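Local coordinates for protein endo-b-1,4-glucanase (Nasutitermes takasagoensis, PDB 1KS8) that probably cuts internal beta-1,4-glucosidic bonds in cellulose and related beta-glucans, as a family 9 glycosyl hydrolase with an (alpha/alpha)6 catalytic domain, at residues A[44-49]-A[112-117]; A[289-294]-A[397-402]; A[361-366]-A[381-386]. One frame throughout, in Å; residues are numbered along the deposited sequence.

Contact 1 of 3, residues A[44-49]-A[112-117]; sequences QGQDLT and EFYGQV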
loop_
_atom_site.group_PDB
_atom_site.type_symbol
_atom_site.label_atom_id
_atom_site.label_comp_id
_atom_site.label_asym_id
_atom_site.label_seq_id
_atom_site.Cartn_x
_atom_site.Cartn_y
_atom_site.Cartn_z
ATOM N N GLN A 44 -17.981 19.489 -7.793
ATOM C CA GLN A 44 -18.024 20.780 -8.477
ATOM C C GLN A 44 -17.273 20.686 -9.800
ATOM O O GLN A 44 -17.039 21.689 -10.471
ATOM C CB GLN A 44 -17.405 21.890 -7.617
ATOM C CG GLN A 44 -18.344 22.453 -6.562
ATOM C CD GLN A 44 -18.575 21.500 -5.415
ATOM O OE1 GLN A 44 -19.656 21.468 -4.825
ATOM N NE2 GLN A 44 -17.553 20.728 -5.076
ATOM N N GLY A 45 -16.893 19.470 -10.172
ATOM C CA GLY A 45 -16.170 19.276 -11.415
ATOM C C GLY A 45 -14.665 19.373 -11.263
ATOM O O GLY A 45 -13.949 19.455 -12.262
ATOM N N GLN A 46 -14.178 19.367 -10.024
ATOM C CA GLN A 46 -12.742 19.440 -9.782
ATOM C C GLN A 46 -12.063 18.225 -10.399
ATOM O O GLN A 46 -12.583 17.114 -10.344
ATOM C CB GLN A 46 -12.429 19.449 -8.283
ATOM C CG GLN A 46 -13.057 20.578 -7.482
ATOM C CD GLN A 46 -14.339 20.165 -6.786
ATOM O OE1 GLN A 46 -14.640 20.645 -5.692
ATOM N NE2 GLN A 46 -15.104 19.281 -7.416
ATOM N N ASP A 47 -10.890 18.442 -10.975
ATOM C CA ASP A 47 -10.133 17.362 -11.588
ATOM C C ASP A 47 -9.679 16.356 -10.530
ATOM O O ASP A 47 -9.038 16.727 -9.551
ATOM C CB ASP A 47 -8.918 17.955 -12.312
ATOM C CG ASP A 47 -7.987 16.897 -12.867
ATOM O OD1 ASP A 47 -8.455 15.777 -13.158
ATOM O OD2 ASP A 47 -6.786 17.201 -13.032
ATOM N N LEU A 48 -10.039 15.088 -10.719
ATOM C CA LEU A 48 -9.624 14.034 -9.797
ATOM C C LEU A 48 -8.965 12.901 -10.578
ATOM O O LEU A 48 -8.937 11.754 -10.130
ATOM C CB LEU A 48 -10.814 13.489 -8.995
ATOM C CG LEU A 48 -11.480 14.415 -7.970
ATOM C CD1 LEU A 48 -12.617 13.660 -7.292
ATOM C CD2 LEU A 48 -10.465 14.886 -6.931
ATOM N N THR A 49 -8.437 13.225 -11.755
ATOM C CA THR A 49 -7.776 12.217 -12.575
ATOM C C THR A 49 -6.425 11.838 -11.985
ATOM O O THR A 49 -5.771 12.641 -11.315
ATOM C CB THR A 49 -7.559 12.702 -14.022
ATOM O OG1 THR A 49 -6.753 13.891 -14.022
ATOM C CG2 THR A 49 -8.897 12.979 -14.694
ATOM N N GLU A 112 -11.820 19.379 3.449
ATOM C CA GLU A 112 -12.620 18.569 2.537
ATOM C C GLU A 112 -11.661 17.659 1.793
ATOM O O GLU A 112 -10.613 18.100 1.323
ATOM C CB GLU A 112 -13.378 19.445 1.537
ATOM C CG GLU A 112 -14.366 18.663 0.677
ATOM C CD GLU A 112 -15.205 19.553 -0.216
ATOM O OE1 GLU A 112 -14.727 19.937 -1.305
ATOM O OE2 GLU A 112 -16.343 19.881 0.181
ATOM N N PHE A 113 -12.016 16.385 1.688
ATOM C CA PHE A 113 -11.146 15.438 1.012
ATOM C C PHE A 113 -11.921 14.336 0.308
ATOM O O PHE A 113 -12.758 13.664 0.917
ATOM C CB PHE A 113 -10.187 14.813 2.030
ATOM C CG PHE A 113 -9.151 13.927 1.413
ATOM C CD1 PHE A 113 -8.103 14.472 0.687
ATOM C CD2 PHE A 113 -9.242 12.544 1.531
ATOM C CE1 PHE A 113 -7.155 13.655 0.080
ATOM C CE2 PHE A 113 -8.298 11.714 0.927
ATOM C CZ PHE A 113 -7.253 12.272 0.200
ATOM N N TYR A 114 -11.652 14.149 -0.978
ATOM C CA TYR A 114 -12.323 13.089 -1.713
ATOM C C TYR A 114 -11.620 11.769 -1.440
ATOM O O TYR A 114 -10.418 11.627 -1.672
ATOM C CB TYR A 114 -12.362 13.399 -3.211
ATOM C CG TYR A 114 -13.480 14.353 -3.553
ATOM C CD1 TYR A 114 -13.337 15.730 -3.360
ATOM C CD2 TYR A 114 -14.713 13.872 -3.994
ATOM C CE1 TYR A 114 -14.404 16.602 -3.595
ATOM C CE2 TYR A 114 -15.779 14.732 -4.230
ATOM C CZ TYR A 114 -15.619 16.093 -4.027
ATOM O OH TYR A 114 -16.685 16.934 -4.246
ATOM N N GLY A 115 -12.386 10.811 -0.927
ATOM C CA GLY A 115 -11.827 9.516 -0.584
ATOM C C GLY A 115 -12.155 8.378 -1.525
ATOM O O GLY A 115 -11.728 7.244 -1.296
ATOM N N GLN A 116 -12.907 8.653 -2.583
ATOM C CA GLN A 116 -13.244 7.594 -3.518
ATOM C C GLN A 116 -13.754 8.114 -4.846
ATOM O O GLN A 116 -14.454 9.123 -4.898
ATOM C CB GLN A 116 -14.314 6.679 -2.908
ATOM C CG GLN A 116 -14.455 5.319 -3.591
ATOM C CD GLN A 116 -15.438 4.410 -2.871
ATOM O OE1 GLN A 116 -15.367 4.244 -1.652
ATOM N NE2 GLN A 116 -16.356 3.807 -3.623
ATOM N N VAL A 117 -13.369 7.435 -5.921
ATOM C CA VAL A 117 -13.870 7.745 -7.255
ATOM C C VAL A 117 -14.243 6.381 -7.818
ATOM O O VAL A 117 -13.405 5.469 -7.886
ATOM C CB VAL A 117 -12.834 8.412 -8.175
ATOM C CG1 VAL A 117 -13.466 8.656 -9.547
ATOM C CG2 VAL A 117 -12.379 9.734 -7.574
HETATM O O HOH W 1 -16.718 19.322 -3.236
#
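Leu48 meets Tyr114 and Val117 through a single methyl group. Its CD1 lies 3.9 Å from CG of Tyr114 and equally far from CG2 of Val117, so one carbon fills the corner between the ring and the valine branch. The approach to the tyrosine is an off-centre CH-pi contact: Leu48 CD1 sits 4.3 Å from the ring centroid and 30° off the ring normal, coming in obliquely, nearest CG and CD2, at the end of the ring away from the hydroxyl. The two side chains cross at about a right angle. In Tyr114, CG stands anti to the carbonyl carbon (chi1 -81°), and the ring rises from strand 113-117 alongside the 44-49 loop.

At the far end of that ring the contact turns polar. Water 1 gathers three groups: it accepts from Gln44 NE2, donates to Glu112 OE1 at 2.8 Å, and hydrogen-bonds Tyr114 OH at 2.6 Å. The amide of Gln44 is positioned in turn by Gln46, whose OE1 takes a hydrogen bond from Gln44 NE2 (3.0 Å) lying close to the Gln44 amide plane.

Further out, Tyr114 OH also bonds the backbone N of Asp43, and Glu112 OE1 bonds Thr108. On the loop side Asp47 makes an Asx turn, its OD1 accepting from Thr49 N at 2.9 Å, while its OD2 forms a salt bridge with Lys105 of helix 89-106. Gly115 and Gln116 form a classic beta bulge opposite Tyr140 of strand 139-142.

Chemically, the join has an apolar base and a water-mediated polar end. Direct contacts at the base are van der Waals and CH-pi. Between 44-49 and 112-117 the polar link is made by water 1, which satisfies side-chain ends that do not meet directly, while the loop also reaches Tyr114 OH through Asp43 N.

Contact 2 of 3, residues A[289-294]-A[397-402]; sequences QKTPKG and QNDNYV
Both carboxylate oxygens of Asp399 are used by the turn at 291-294. OD1 accepts from Thr291 OG1 at 2.7 Å, and OD2 accepts from the backbone N of Lys293 at 3.0 Å with an N-H...O angle of 146°. Each donor arrives on the syn side of its oxygen, a little over 20° out of the carboxylate plane, and together they fix the rotation of the group. OD1 has a further partner in the hydroxyl of Tyr337.

The threonine hydroxyl is placed for this by its first torsion, 67°, which sets OG1 between the backbone N and the carbonyl carbon. The same OG1 is hydrogen-bonded to the backbone N of Leu295. Within the type I turn, Gly294 N bonds back to Thr291 O. Pro292 has no N-H to offer; its CD packs 3.2 Å from Asp399 OD2 as the ring and the carboxylate run past each other in opposite directions.

The extended chain of Lys293 lies over the carboxylate, with its CG 3.3 Å from Asp399 OD2, but the ammonium group travels beyond it. NZ stands 5.6 Å from Asp399 OD2, at which distance the opposite charges probably still attract, though they are not in contact. NZ instead bonds the backbone O of Gly342 and donates a hydrogen bond to water 2, which donates to Asp399 O at 2.7 Å. Alongside, Thr291 CA makes a CA-H...O contact with Gln397 O at 3.4 Å.

This is a surface junction of two loops. One links helix 271-286 to helix 303-319, the other runs between helices 374-377 and 408-411, and helix 324-341 lends Tyr337 to the carboxylate and Gln334 to the carbonyl of Gly294.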
loop_
_atom_site.group_PDB
_atom_site.type_symbol
_atom_site.label_atom_id
_atom_site.label_comp_id
_atom_site.label_asym_id
_atom_site.label_seq_id
_atom_site.Cartn_x
_atom_site.Cartn_y
_atom_site.Cartn_z
ATOM N N GLN A 289 0.927 -18.837 13.938
ATOM C CA GLN A 289 0.674 -19.986 13.082
ATOM C C GLN A 289 1.426 -19.840 11.768
ATOM O O GLN A 289 1.475 -18.755 11.184
ATOM C CB GLN A 289 -0.822 -20.132 12.792
ATOM C CG GLN A 289 -1.132 -21.259 11.813
ATOM C CD GLN A 289 -2.616 -21.467 11.592
ATOM O OE1 GLN A 289 -3.025 -22.111 10.623
ATOM N NE2 GLN A 289 -3.431 -20.936 12.496
ATOM N N LYS A 290 2.008 -20.941 11.310
ATOM C CA LYS A 290 2.755 -20.954 10.062
ATOM C C LYS A 290 2.330 -22.162 9.246
ATOM O O LYS A 290 1.807 -23.132 9.792
ATOM C CB LYS A 290 4.255 -21.038 10.348
ATOM C CG LYS A 290 4.787 -19.884 11.179
ATOM C CD LYS A 290 6.229 -20.106 11.593
ATOM C CE LYS A 290 6.734 -18.948 12.442
ATOM N NZ LYS A 290 5.970 -18.815 13.719
ATOM N N THR A 291 2.532 -22.096 7.935
ATOM C CA THR A 291 2.205 -23.227 7.081
ATOM C C THR A 291 3.339 -24.224 7.308
ATOM O O THR A 291 4.386 -23.864 7.848
ATOM C CB THR A 291 2.189 -22.832 5.592
ATOM O OG1 THR A 291 3.519 -22.488 5.177
ATOM C CG2 THR A 291 1.254 -21.647 5.362
ATOM N N PRO A 292 3.148 -25.490 6.911
ATOM C CA PRO A 292 4.209 -26.481 7.107
ATOM C C PRO A 292 5.535 -26.060 6.470
ATOM O O PRO A 292 6.609 -26.404 6.964
ATOM C CB PRO A 292 3.625 -27.736 6.463
ATOM C CG PRO A 292 2.164 -27.594 6.752
ATOM C CD PRO A 292 1.914 -26.131 6.424
ATOM N N LYS A 293 5.456 -25.311 5.373
ATOM C CA LYS A 293 6.659 -24.865 4.682
ATOM C C LYS A 293 7.272 -23.576 5.228
ATOM O O LYS A 293 8.228 -23.050 4.660
ATOM C CB LYS A 293 6.387 -24.751 3.179
ATOM C CG LYS A 293 6.160 -26.117 2.533
ATOM C CD LYS A 293 5.965 -26.037 1.029
ATOM C CE LYS A 293 5.813 -27.433 0.441
ATOM N NZ LYS A 293 5.618 -27.419 -1.036
ATOM N N GLY A 294 6.716 -23.062 6.323
ATOM C CA GLY A 294 7.287 -21.877 6.943
ATOM C C GLY A 294 6.684 -20.502 6.741
ATOM O O GLY A 294 7.190 -19.532 7.304
ATOM N N GLN A 397 -3.473 -22.387 4.369
ATOM C CA GLN A 397 -2.695 -22.720 5.557
ATOM C C GLN A 397 -1.830 -23.975 5.442
ATOM O O GLN A 397 -0.994 -24.234 6.309
ATOM C CB GLN A 397 -3.625 -22.840 6.766
ATOM C CG GLN A 397 -4.602 -23.999 6.693
ATOM C CD GLN A 397 -5.553 -24.022 7.873
ATOM O OE1 GLN A 397 -5.133 -23.908 9.024
ATOM N NE2 GLN A 397 -6.842 -24.177 7.593
ATOM N N ASN A 398 -2.024 -24.747 4.378
ATOM C CA ASN A 398 -1.239 -25.961 4.174
ATOM C C ASN A 398 -0.402 -25.896 2.901
ATOM O O ASN A 398 -0.029 -26.929 2.340
ATOM C CB ASN A 398 -2.153 -27.189 4.139
ATOM C CG ASN A 398 -2.764 -27.494 5.492
ATOM O OD1 ASN A 398 -2.051 -27.661 6.480
ATOM N ND2 ASN A 398 -4.089 -27.574 5.543
ATOM N N ASP A 399 -0.114 -24.676 2.454
ATOM C CA ASP A 399 0.696 -24.438 1.256
ATOM C C ASP A 399 0.065 -24.930 -0.045
ATOM O O ASP A 399 0.766 -25.139 -1.036
ATOM C CB ASP A 399 2.077 -25.085 1.418
ATOM C CG ASP A 399 2.822 -24.583 2.640
ATOM O OD1 ASP A 399 3.130 -23.374 2.705
ATOM O OD2 ASP A 399 3.102 -25.401 3.541
ATOM N N ASN A 400 -1.251 -25.113 -0.047
ATOM C CA ASN A 400 -1.959 -25.579 -1.239
ATOM C C ASN A 400 -2.413 -24.380 -2.059
ATOM O O ASN A 400 -2.822 -23.360 -1.505
ATOM C CB ASN A 400 -3.161 -26.430 -0.832
ATOM C CG ASN A 400 -2.750 -27.737 -0.180
ATOM O OD1 ASN A 400 -3.504 -28.319 0.599
ATOM N ND2 ASN A 400 -1.552 -28.211 -0.506
ATOM N N TYR A 401 -2.352 -24.509 -3.380
ATOM C CA TYR A 401 -2.722 -23.410 -4.260
ATOM C C TYR A 401 -3.017 -23.852 -5.690
ATOM O O TYR A 401 -2.343 -24.727 -6.235
ATOM C CB TYR A 401 -1.582 -22.386 -4.283
ATOM C CG TYR A 401 -1.722 -21.302 -5.324
ATOM C CD1 TYR A 401 -2.456 -20.144 -5.068
ATOM C CD2 TYR A 401 -1.125 -21.439 -6.578
ATOM C CE1 TYR A 401 -2.591 -19.149 -6.036
ATOM C CE2 TYR A 401 -1.257 -20.457 -7.552
ATOM C CZ TYR A 401 -1.990 -19.315 -7.278
ATOM O OH TYR A 401 -2.122 -18.349 -8.255
ATOM N N VAL A 402 -4.028 -23.226 -6.285
ATOM C CA VAL A 402 -4.422 -23.482 -7.664
ATOM C C VAL A 402 -4.631 -22.113 -8.309
ATOM O O VAL A 402 -5.357 -21.273 -7.783
ATOM C CB VAL A 402 -5.734 -24.295 -7.753
ATOM C CG1 VAL A 402 -6.162 -24.433 -9.209
ATOM C CG2 VAL A 402 -5.533 -25.671 -7.137
HETATM O O HOH W 2 3.070 -26.470 -1.640
#

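Contact 3 of 3, residues A[361-366]-A[381-386]; sequences RSSSCP and DPNYHV. With SO4 (sulfate ion), chain B.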
loop_
_atom_site.group_PDB
_atom_site.type_symbol
_atom_site.label_atom_id
_atom_site.label_comp_id
_atom_site.label_asym_id
_atom_site.label_seq_id
_atom_site.Cartn_x
_atom_site.Cartn_y
_atom_site.Cartn_z
ATOM N N ARG A 361 -8.561 -7.250 -14.074
ATOM C CA ARG A 361 -9.157 -6.899 -15.353
ATOM C C ARG A 361 -8.235 -6.436 -16.472
ATOM O O ARG A 361 -8.197 -7.053 -17.536
ATOM C CB ARG A 361 -10.243 -5.848 -15.133
ATOM C CG ARG A 361 -11.442 -6.379 -14.369
ATOM C CD ARG A 361 -12.363 -5.254 -13.936
ATOM N NE ARG A 361 -13.557 -5.745 -13.249
ATOM C CZ ARG A 361 -13.575 -6.241 -12.015
ATOM N NH1 ARG A 361 -12.457 -6.324 -11.306
ATOM N NH2 ARG A 361 -14.724 -6.644 -11.484
ATOM N N SER A 362 -7.485 -5.363 -16.249
ATOM C CA SER A 362 -6.649 -4.846 -17.325
ATOM C C SER A 362 -5.644 -5.834 -17.899
ATOM O O SER A 362 -5.450 -5.874 -19.114
ATOM C CB SER A 362 -5.947 -3.547 -16.901
ATOM O OG SER A 362 -4.981 -3.759 -15.894
ATOM N N SER A 363 -5.016 -6.643 -17.055
ATOM C CA SER A 363 -4.046 -7.606 -17.568
ATOM C C SER A 363 -4.702 -8.784 -18.292
ATOM O O SER A 363 -4.068 -9.444 -19.108
ATOM C CB SER A 363 -3.145 -8.129 -16.439
ATOM O OG SER A 363 -3.879 -8.844 -15.463
ATOM N N SER A 364 -5.970 -9.050 -17.999
ATOM C CA SER A 364 -6.664 -10.165 -18.642
ATOM C C SER A 364 -7.066 -9.852 -20.078
ATOM O O SER A 364 -7.287 -10.752 -20.888
ATOM C CB SER A 364 -7.928 -10.524 -17.859
ATOM O OG SER A 364 -8.970 -9.590 -18.114
ATOM N N CYS A 365 -7.148 -8.570 -20.393
ATOM C CA CYS A 365 -7.594 -8.137 -21.706
ATOM C C CYS A 365 -6.627 -8.174 -22.869
ATOM O O CYS A 365 -5.453 -7.849 -22.731
ATOM C CB CYS A 365 -8.126 -6.716 -21.611
ATOM S SG CYS A 365 -9.599 -6.504 -20.577
ATOM N N PRO A 366 -7.124 -8.577 -24.048
ATOM C CA PRO A 366 -6.270 -8.619 -25.234
ATOM C C PRO A 366 -6.222 -7.157 -25.678
ATOM O O PRO A 366 -6.957 -6.323 -25.143
ATOM C CB PRO A 366 -7.067 -9.494 -26.194
ATOM C CG PRO A 366 -8.487 -9.136 -25.853
ATOM C CD PRO A 366 -8.457 -9.136 -24.336
ATOM N N ASP A 381 -7.747 -19.653 -20.541
ATOM C CA ASP A 381 -6.382 -19.240 -20.845
ATOM C C ASP A 381 -5.808 -18.291 -19.801
ATOM O O ASP A 381 -6.547 -17.640 -19.062
ATOM C CB ASP A 381 -6.341 -18.541 -22.208
ATOM C CG ASP A 381 -6.917 -19.392 -23.321
ATOM O OD1 ASP A 381 -7.062 -18.868 -24.446
ATOM O OD2 ASP A 381 -7.221 -20.577 -23.076
ATOM N N PRO A 382 -4.472 -18.211 -19.720
ATOM C CA PRO A 382 -3.835 -17.314 -18.755
ATOM C C PRO A 382 -4.125 -15.869 -19.156
ATOM O O PRO A 382 -4.479 -15.602 -20.309
ATOM C CB PRO A 382 -2.353 -17.666 -18.883
ATOM C CG PRO A 382 -2.231 -18.135 -20.300
ATOM C CD PRO A 382 -3.463 -18.987 -20.464
ATOM N N ASN A 383 -3.999 -14.941 -18.212
ATOM C CA ASN A 383 -4.235 -13.534 -18.518
ATOM C C ASN A 383 -3.360 -13.155 -19.704
ATOM O O ASN A 383 -2.171 -13.477 -19.734
ATOM C CB ASN A 383 -3.892 -12.658 -17.308
ATOM C CG ASN A 383 -4.984 -12.662 -16.258
ATOM O OD1 ASN A 383 -5.685 -13.655 -16.077
ATOM N ND2 ASN A 383 -5.125 -11.547 -15.547
ATOM N N TYR A 384 -3.954 -12.471 -20.675
ATOM C CA TYR A 384 -3.241 -12.071 -21.882
ATOM C C TYR A 384 -1.917 -11.371 -21.590
ATOM O O TYR A 384 -0.894 -11.695 -22.194
ATOM C CB TYR A 384 -4.139 -11.176 -22.742
ATOM C CG TYR A 384 -3.558 -10.860 -24.100
ATOM C CD1 TYR A 384 -2.614 -9.849 -24.255
ATOM C CD2 TYR A 384 -3.943 -11.585 -25.229
ATOM C CE1 TYR A 384 -2.065 -9.560 -25.501
ATOM C CE2 TYR A 384 -3.397 -11.305 -26.484
ATOM C CZ TYR A 384 -2.460 -10.288 -26.608
ATOM O OH TYR A 384 -1.921 -9.989 -27.841
ATOM N N HIS A 385 -1.939 -10.411 -20.671
ATOM C CA HIS A 385 -0.733 -9.681 -20.296
ATOM C C HIS A 385 -0.184 -10.222 -18.985
ATOM O O HIS A 385 -0.942 -10.508 -18.057
ATOM C CB HIS A 385 -1.026 -8.194 -20.084
ATOM C CG HIS A 385 -1.677 -7.519 -21.250
ATOM N ND1 HIS A 385 -1.024 -7.298 -22.444
ATOM C CD2 HIS A 385 -2.915 -6.992 -21.393
ATOM C CE1 HIS A 385 -1.834 -6.661 -23.271
ATOM N NE2 HIS A 385 -2.988 -6.464 -22.659
ATOM N N VAL A 386 1.133 -10.364 -18.909
ATOM C CA VAL A 386 1.763 -10.817 -17.681
ATOM C C VAL A 386 1.789 -9.604 -16.751
ATOM O O VAL A 386 2.281 -8.537 -17.124
ATOM C CB VAL A 386 3.203 -11.314 -17.943
ATOM C CG1 VAL A 386 3.922 -11.564 -16.625
ATOM C CG2 VAL A 386 3.158 -12.593 -18.764
HETATM S S SO4 B . -13.482 -7.349 -7.828
HETATM O O1 SO4 B . -13.486 -8.922 -7.466
HETATM O O2 SO4 B . -14.631 -7.163 -8.689
HETATM O O3 SO4 B . -13.541 -6.639 -6.726
HETATM O O4 SO4 B . -12.278 -7.186 -8.602
HETATM O O HOH W 3 -6.867 -13.211 -20.267
HETATM O O HOH W 4 -5.296 -4.880 -23.260
#
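Asn383 reaches across to Ser363, its ND2 donating to OG at 3.0 Å with the hydroxyl oxygen in the amide plane. CG stands anti to the carbonyl carbon (chi1 -79°), which brings the amide up to the weakly bonded helix 361-364, where ND2 also lies 3.8 Å from Ser364 CB. Outside partners add to this: OD1 accepts from Arg405, ND2 also bonds Pro358 O, and Ser363 OG pairs with His360. The Asn383 side chain lies about 7 Å from that of Asp403, a predicted active-site residue. With an alanine in its place the amide is gone, which is likely to leave Ser363 OG, Pro358 O and the Arg405 side chain each short of a partner and to open a gap beside Ser364.

Tyr384 comes next, its ring covered on one face by Pro366, whose CA sits 3.8 Å from the centroid in a CH-pi contact. Its backbone N donates to water 3, which in turn donates to Ser364 O.

His385 N bonds Ser363 O at 2.8 Å, fairly straight at 163°, and its NE2 hydrogen-bonds water 4, which also lies within hydrogen-bonding range of Pro366 O.

Arg361 holds a sulfate, probably from the crystallisation liquor, and Cys365 carries the disulfide to Cys372.

With its oxygen and nitrogen both engaged, the Asn383 amide is fixed in orientation; a backbone bond and two waters join the rest.

Overall arrangement
From the N terminus, contact 1 closes first: the 44-49 loop after helix 5-18 meets strand 113-117, the middle strand of the small antiparallel sheet, enclosing a largely helical span. The chain then runs through a long series of helices before contact 2 opens at 289-294, and this loop shuts only at 397-402. Contact 3 falls wholly within that second span, pairing 361-366 with 381-386 across a short excursion that includes helix 374-377. None of the loops cross. Contacts 1 and 2 lie on opposite sides of the chain's centre, their centres 42 Å apart, and all three join loops to another loop, a strand or a short helix at the edges of the helical domain without touching one another.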